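Local coordinates for protein exopolygalacturonase (Yersinia enterocolitica, PDB 2UVF) that hydrolyses polygalacturonate, the pectin backbone, from the chain end, as a family 28 glycoside hydrolase built on a parallel beta-helix, at residues D403-A408 with N429-G434; G436-G441 with I463-K468. One frame throughout, in Å; residues are numbered along the deposited sequence.

Interaction 1 (D403-A408 with N429-G434); sequences DCINFA and NYFRMG. With ADA (alpha-D-galactopyranuronic acid), chain C.
In the interior of the parallel beta-helix, C404 and I405 meet the F431 ring inside the solenoid, joining strands on different faces of successive coils. No hydrogen bond crosses between 403-408 and 429-434; the contact is apolar and is carried by the rim of one ring. C404 CB lies 3.6 Å from F431 CD1 and I405 CD1 is 3.7 Å from F431 CE1, so both aliphatic groups come in near the ring plane, at adjacent carbons. F431 CG is anti to its own carbonyl carbon (chi1 -57°), which turns the ring toward C404 and I405; the F398 ring also meets it, the two planes nearly parallel. The C404 sulfur is also an edge visitor, 5.3 Å from the F431 centroid and 80° off the normal. Past the ring, C404 SG reaches 3.9 Å from G434 CA, where glycine has no side chain to block it. N429 OD1 accepts from N396 N and its ND2 gives to N456 OD1, consistent with an asparagine stack along the coils. At the other end of the contact the strand turns its opposite side to the substrate pocket. N406 CG sits anti to the backbone N (chi1 -178°), carrying the amide out to the sugar that H355 and R240 also hold. A weak bond of 2.9 Å from N406 ND2 to D403 OD2 may help set the amide's rotation, and N406 OD1 accepts the hydroxyl O3 of the galacturonate in chain C at 2.7 Å.

Interaction 2 (G436-G441 with I463-K468); sequences GAIVTG and IGLRAK. With ADA (alpha-D-galactopyranuronic acid), chain B.
I438 and L465 lie side by side on one face of two parallel strands, V439 and R466 on the other, in successive coils of the beta-helix. The strand axes, 438-441 and 466-468, diverge by only 10°. On the inner face the I438 and L465 side chains cross at a slant, the branch methyl I438 CG2 touching L465 CD1 at 3.9 Å. Further along that face T440 turns its hydroxyl to A467, with T440 OG1 3.4 Å from A467 CB; this hydroxyl is buried against a methyl and has no polar partner in the model. On the other face V439 CG1, anti to the backbone N (chi1 -174°), comes 4.1 Å from R466 CG, after which the bent arginine chain leads away. K468 bends as well, laying its CD 3.4 Å from G441 O and bringing NZ within 3.5 Å of the ring oxygen O5 of the galacturonate in chain B. G441, preceded by a cis peptide, presents its carbonyl to the same pocket. Main-chain bonds fix the register: R466 N gives to I438 O at 2.8 Å, and T440 N to R466 O at 2.8 Å. Where the chain turns its corner, A437 N and I438 N bond to I463 O and G464 O, two successive carbonyls. Strand 405-408 flanks the pair on one side, with I405 against I438 and N406 against V439; strand 493-500 flanks it on the other, and F522 of strand 518-532 packs on T440, L465 and A467.

Overall arrangement
Running from the N terminus, the chain passes 403-408 first and closes interaction 1 after 20 intervening residues at 429-434. It then goes almost directly into 436-441, and 21 residues later closes interaction 2 at 463-468. The two loops follow in series, without nesting or crossing. Interaction 1 packs a strand of one coil against a different face of the next, inside the helix, whereas interaction 2 joins the same face of two successive coils. Strands 405-408 and 438-441 pair side by side, with probable hydrogen bonds F407 N to V439 O and C404 N to G436 O. Together they join the beta-helix interior to residues of the galacturonate pocket: N406 and A408 from interaction 1, G441 and K468 from interaction 2.

Interaction 1 (D403-A408 with N429-G434)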
loop_
_atom_site.group_PDB
_atom_site.type_symbol
_atom_site.label_atom_id
_atom_site.label_comp_id
_atom_site.label_asym_id
_atom_site.label_seq_id
_atom_site.Cartn_x
_atom_site.Cartn_y
_atom_site.Cartn_z
ATOM N N ASP A 403 3.915 -4.056 -7.086
ATOM C CA ASP A 403 2.881 -4.423 -6.112
ATOM C C ASP A 403 2.226 -3.125 -5.673
ATOM O O ASP A 403 2.896 -2.102 -5.610
ATOM C CB ASP A 403 3.472 -5.117 -4.874
ATOM C CG ASP A 403 4.139 -6.455 -5.192
ATOM O OD1 ASP A 403 3.736 -7.111 -6.195
ATOM O OD2 ASP A 403 5.043 -6.874 -4.415
ATOM N N CYS A 404 0.930 -3.164 -5.379
ATOM C CA CYS A 404 0.235 -1.990 -4.884
ATOM C C CYS A 404 0.583 -1.727 -3.426
ATOM O O CYS A 404 1.083 -0.661 -3.104
ATOM C CB CYS A 404 -1.281 -2.119 -5.094
ATOM S SG CYS A 404 -1.793 -2.407 -6.829
ATOM N N ILE A 405 0.262 -2.669 -2.545
ATOM C CA ILE A 405 0.688 -2.605 -1.158
ATOM C C ILE A 405 1.515 -3.858 -0.890
ATOM O O ILE A 405 1.062 -4.986 -1.121
ATOM C CB ILE A 405 -0.491 -2.464 -0.142
ATOM C CG1 ILE A 405 -1.322 -1.215 -0.446
ATOM C CG2 ILE A 405 0.024 -2.442 1.321
ATOM C CD1 ILE A 405 -2.706 -1.243 0.197
ATOM N N ASN A 406 2.756 -3.637 -0.460
ATOM C CA ASN A 406 3.657 -4.733 -0.177
ATOM C C ASN A 406 4.029 -4.746 1.297
ATOM O O ASN A 406 4.225 -3.691 1.897
ATOM C CB ASN A 406 4.925 -4.589 -1.022
ATOM C CG ASN A 406 5.883 -5.735 -0.815
ATOM O OD1 ASN A 406 6.779 -5.671 0.021
ATOM N ND2 ASN A 406 5.682 -6.798 -1.557
ATOM N N PHE A 407 4.126 -5.937 1.877
ATOM C CA PHE A 407 4.614 -6.084 3.268
ATOM C C PHE A 407 5.886 -6.886 3.295
ATOM O O PHE A 407 5.961 -7.946 2.701
ATOM C CB PHE A 407 3.568 -6.727 4.170
ATOM C CG PHE A 407 2.307 -5.939 4.263
ATOM C CD1 PHE A 407 2.222 -4.848 5.115
ATOM C CD2 PHE A 407 1.197 -6.284 3.480
ATOM C CE1 PHE A 407 1.050 -4.116 5.192
ATOM C CE2 PHE A 407 0.027 -5.555 3.557
ATOM C CZ PHE A 407 -0.047 -4.457 4.405
ATOM N N ALA A 408 6.892 -6.353 3.966
ATOM C CA ALA A 408 8.200 -6.994 4.035
ATOM C C ALA A 408 8.625 -7.150 5.504
ATOM O O ALA A 408 8.339 -6.283 6.327
ATOM C CB ALA A 408 9.218 -6.165 3.291
ATOM N N ASN A 429 -10.056 1.221 -0.549
ATOM C CA ASN A 429 -9.093 1.560 -1.613
ATOM C C ASN A 429 -9.617 1.077 -2.907
ATOM O O ASN A 429 -10.407 0.103 -2.956
ATOM C CB ASN A 429 -7.713 0.922 -1.358
ATOM C CG ASN A 429 -7.120 1.369 -0.057
ATOM O OD1 ASN A 429 -6.734 2.503 0.058
ATOM N ND2 ASN A 429 -7.085 0.482 0.951
ATOM N N TYR A 430 -9.191 1.771 -3.961
ATOM C CA TYR A 430 -9.408 1.286 -5.327
ATOM C C TYR A 430 -8.075 0.860 -5.963
ATOM O O TYR A 430 -7.194 1.678 -6.172
ATOM C CB TYR A 430 -10.061 2.378 -6.150
ATOM C CG TYR A 430 -10.486 1.968 -7.539
ATOM C CD1 TYR A 430 -11.706 1.352 -7.761
ATOM C CD2 TYR A 430 -9.670 2.236 -8.642
ATOM C CE1 TYR A 430 -12.098 1.003 -9.065
ATOM C CE2 TYR A 430 -10.038 1.893 -9.909
ATOM C CZ TYR A 430 -11.254 1.280 -10.130
ATOM O OH TYR A 430 -11.626 0.964 -11.436
ATOM N N PHE A 431 -7.930 -0.426 -6.256
ATOM C CA PHE A 431 -6.717 -0.922 -6.906
ATOM C C PHE A 431 -7.002 -1.038 -8.391
ATOM O O PHE A 431 -7.973 -1.694 -8.767
ATOM C CB PHE A 431 -6.290 -2.283 -6.332
ATOM C CG PHE A 431 -6.074 -2.268 -4.849
ATOM C CD1 PHE A 431 -4.807 -2.065 -4.320
ATOM C CD2 PHE A 431 -7.143 -2.472 -3.973
ATOM C CE1 PHE A 431 -4.598 -2.041 -2.933
ATOM C CE2 PHE A 431 -6.953 -2.458 -2.591
ATOM C CZ PHE A 431 -5.675 -2.245 -2.062
ATOM N N ARG A 432 -6.232 -0.343 -9.218
ATOM C CA ARG A 432 -6.305 -0.541 -10.650
ATOM C C ARG A 432 -5.169 -1.496 -11.028
ATOM O O ARG A 432 -5.103 -2.578 -10.499
ATOM C CB ARG A 432 -6.270 0.788 -11.421
ATOM C CG ARG A 432 -6.888 0.713 -12.819
ATOM C CD ARG A 432 -6.978 2.092 -13.466
ATOM N NE ARG A 432 -7.318 2.017 -14.879
ATOM C CZ ARG A 432 -6.459 1.714 -15.851
ATOM N NH1 ARG A 432 -6.881 1.666 -17.114
ATOM N NH2 ARG A 432 -5.181 1.438 -15.566
ATOM N N MET A 433 -4.269 -1.100 -11.915
ATOM C CA MET A 433 -3.162 -1.994 -12.286
ATOM C C MET A 433 -2.093 -2.080 -11.215
ATOM O O MET A 433 -1.935 -1.169 -10.392
ATOM C CB MET A 433 -2.588 -1.668 -13.685
ATOM C CG MET A 433 -3.668 -1.776 -14.736
ATOM S SD MET A 433 -3.216 -1.761 -16.436
ATOM C CE MET A 433 -2.066 -3.120 -16.527
ATOM N N GLY A 434 -1.387 -3.208 -11.213
ATOM C CA GLY A 434 -0.321 -3.460 -10.247
ATOM C C GLY A 434 -0.150 -4.954 -10.120
ATOM O O GLY A 434 -0.990 -5.700 -10.583
HETATM C C1 ADA C . 11.252 -6.984 -2.246
HETATM C C2 ADA C . 10.312 -6.562 -1.098
HETATM C C3 ADA C . 10.110 -5.038 -1.198
HETATM C C4 ADA C . 11.483 -4.305 -1.094
HETATM C C5 ADA C . 12.425 -4.807 -2.210
HETATM C C6 ADA C . 13.867 -4.232 -2.276
HETATM O O2 ADA C . 9.063 -7.279 -1.152
HETATM O O3 ADA C . 9.186 -4.582 -0.213
HETATM O O4 ADA C . 12.084 -4.498 0.191
HETATM O O5 ADA C . 12.526 -6.264 -2.193
HETATM O O6B ADA C . 14.792 -5.066 -2.393
HETATM O O6A ADA C . 14.032 -2.988 -2.227
#

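Interaction 2 (G436-G441 with I463-K468)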
loop_
_atom_site.group_PDB
_atom_site.type_symbol
_atom_site.label_atom_id
_atom_site.label_comp_id
_atom_site.label_asym_id
_atom_site.label_seq_id
_atom_site.Cartn_x
_atom_site.Cartn_y
_atom_site.Cartn_z
ATOM N N GLY A 436 -0.170 -6.856 -7.552
ATOM C CA GLY A 436 -0.985 -7.506 -6.550
ATOM C C GLY A 436 -1.499 -6.456 -5.601
ATOM O O GLY A 436 -0.750 -5.594 -5.177
ATOM N N ALA A 437 -2.784 -6.511 -5.293
ATOM C CA ALA A 437 -3.393 -5.537 -4.390
ATOM C C ALA A 437 -2.739 -5.622 -3.020
ATOM O O ALA A 437 -2.235 -4.623 -2.497
ATOM C CB ALA A 437 -4.893 -5.769 -4.274
ATOM N N ILE A 438 -2.775 -6.827 -2.449
ATOM C CA ILE A 438 -2.238 -7.083 -1.118
ATOM C C ILE A 438 -1.180 -8.161 -1.248
ATOM O O ILE A 438 -1.484 -9.287 -1.630
ATOM C CB ILE A 438 -3.360 -7.483 -0.113
ATOM C CG1 ILE A 438 -4.500 -6.439 -0.124
ATOM C CG2 ILE A 438 -2.788 -7.773 1.307
ATOM C CD1 ILE A 438 -4.100 -5.047 0.365
ATOM N N VAL A 439 0.066 -7.782 -0.965
ATOM C CA VAL A 439 1.212 -8.647 -1.180
ATOM C C VAL A 439 1.995 -8.844 0.112
ATOM O O VAL A 439 2.480 -7.875 0.686
ATOM C CB VAL A 439 2.150 -8.098 -2.283
ATOM C CG1 VAL A 439 3.264 -9.122 -2.581
ATOM C CG2 VAL A 439 1.346 -7.782 -3.531
ATOM N N THR A 440 2.084 -10.099 0.566
ATOM C CA THR A 440 2.891 -10.494 1.731
ATOM C C THR A 440 3.940 -11.567 1.348
ATOM O O THR A 440 3.568 -12.701 1.135
ATOM C CB THR A 440 2.001 -11.149 2.850
ATOM O OG1 THR A 440 1.549 -12.427 2.400
ATOM C CG2 THR A 440 0.780 -10.331 3.210
ATOM N N GLY A 441 5.221 -11.270 1.158
ATOM C CA GLY A 441 5.755 -10.061 0.571
ATOM C C GLY A 441 6.945 -10.578 -0.220
ATOM O O GLY A 441 7.478 -9.885 -1.061
ATOM N N ILE A 463 -3.427 -9.574 -9.260
ATOM C CA ILE A 463 -3.722 -10.550 -8.230
ATOM C C ILE A 463 -4.403 -9.803 -7.094
ATOM O O ILE A 463 -4.059 -8.662 -6.829
ATOM C CB ILE A 463 -2.398 -11.322 -7.771
ATOM C CG1 ILE A 463 -1.802 -12.114 -8.946
ATOM C CG2 ILE A 463 -2.668 -12.268 -6.604
ATOM C CD1 ILE A 463 -0.367 -12.624 -8.765
ATOM N N GLY A 464 -5.378 -10.432 -6.438
ATOM C CA GLY A 464 -5.948 -9.865 -5.208
ATOM C C GLY A 464 -5.027 -10.028 -3.998
ATOM O O GLY A 464 -4.544 -9.061 -3.428
ATOM N N LEU A 465 -4.788 -11.266 -3.607
ATOM C CA LEU A 465 -3.976 -11.555 -2.453
ATOM C C LEU A 465 -2.816 -12.410 -2.917
ATOM O O LEU A 465 -3.016 -13.496 -3.473
ATOM C CB LEU A 465 -4.802 -12.246 -1.360
ATOM C CG LEU A 465 -4.089 -12.696 -0.088
ATOM C CD1 LEU A 465 -3.346 -11.558 0.589
ATOM C CD2 LEU A 465 -5.095 -13.334 0.885
ATOM N N ARG A 466 -1.597 -11.906 -2.723
ATOM C CA ARG A 466 -0.376 -12.586 -3.164
ATOM C C ARG A 466 0.568 -12.804 -1.980
ATOM O O ARG A 466 1.023 -11.857 -1.359
ATOM C CB ARG A 466 0.317 -11.793 -4.295
ATOM C CG ARG A 466 1.726 -12.291 -4.731
ATOM C CD ARG A 466 1.731 -13.700 -5.345
ATOM N NE ARG A 466 2.744 -13.840 -6.399
ATOM C CZ ARG A 466 3.422 -14.958 -6.670
ATOM N NH1 ARG A 466 3.232 -16.056 -5.946
ATOM N NH2 ARG A 466 4.316 -14.972 -7.655
ATOM N N ALA A 467 0.830 -14.071 -1.674
ATOM C CA ALA A 467 1.681 -14.474 -0.546
ATOM C C ALA A 467 2.806 -15.309 -1.107
ATOM O O ALA A 467 2.591 -16.425 -1.600
ATOM C CB ALA A 467 0.890 -15.249 0.552
ATOM N N LYS A 468 4.003 -14.736 -1.062
ATOM C CA LYS A 468 5.201 -15.326 -1.673
ATOM C C LYS A 468 6.327 -15.428 -0.658
ATOM O O LYS A 468 6.519 -14.526 0.148
ATOM C CB LYS A 468 5.650 -14.514 -2.905
ATOM C CG LYS A 468 5.056 -13.099 -2.974
ATOM C CD LYS A 468 6.068 -12.023 -3.362
ATOM C CE LYS A 468 6.026 -11.637 -4.825
ATOM N NZ LYS A 468 6.515 -10.219 -4.999
HETATM C C1 ADA B . 8.844 -6.724 -6.468
HETATM C C2 ADA B . 9.599 -5.580 -5.760
HETATM C C3 ADA B . 11.092 -5.980 -5.741
HETATM C C4 ADA B . 11.212 -7.103 -4.696
HETATM C C5 ADA B . 10.384 -8.283 -5.235
HETATM C C6 ADA B . 10.369 -9.458 -4.229
HETATM O O1 ADA B . 9.360 -7.025 -7.798
HETATM O O2 ADA B . 9.372 -4.320 -6.350
HETATM O O3 ADA B . 11.988 -4.863 -5.512
HETATM O O4 ADA B . 10.569 -6.651 -3.478
HETATM O O5 ADA B . 8.989 -7.881 -5.587
HETATM O O6B ADA B . 9.514 -9.433 -3.307
HETATM O O6A ADA B . 11.209 -10.379 -4.389
#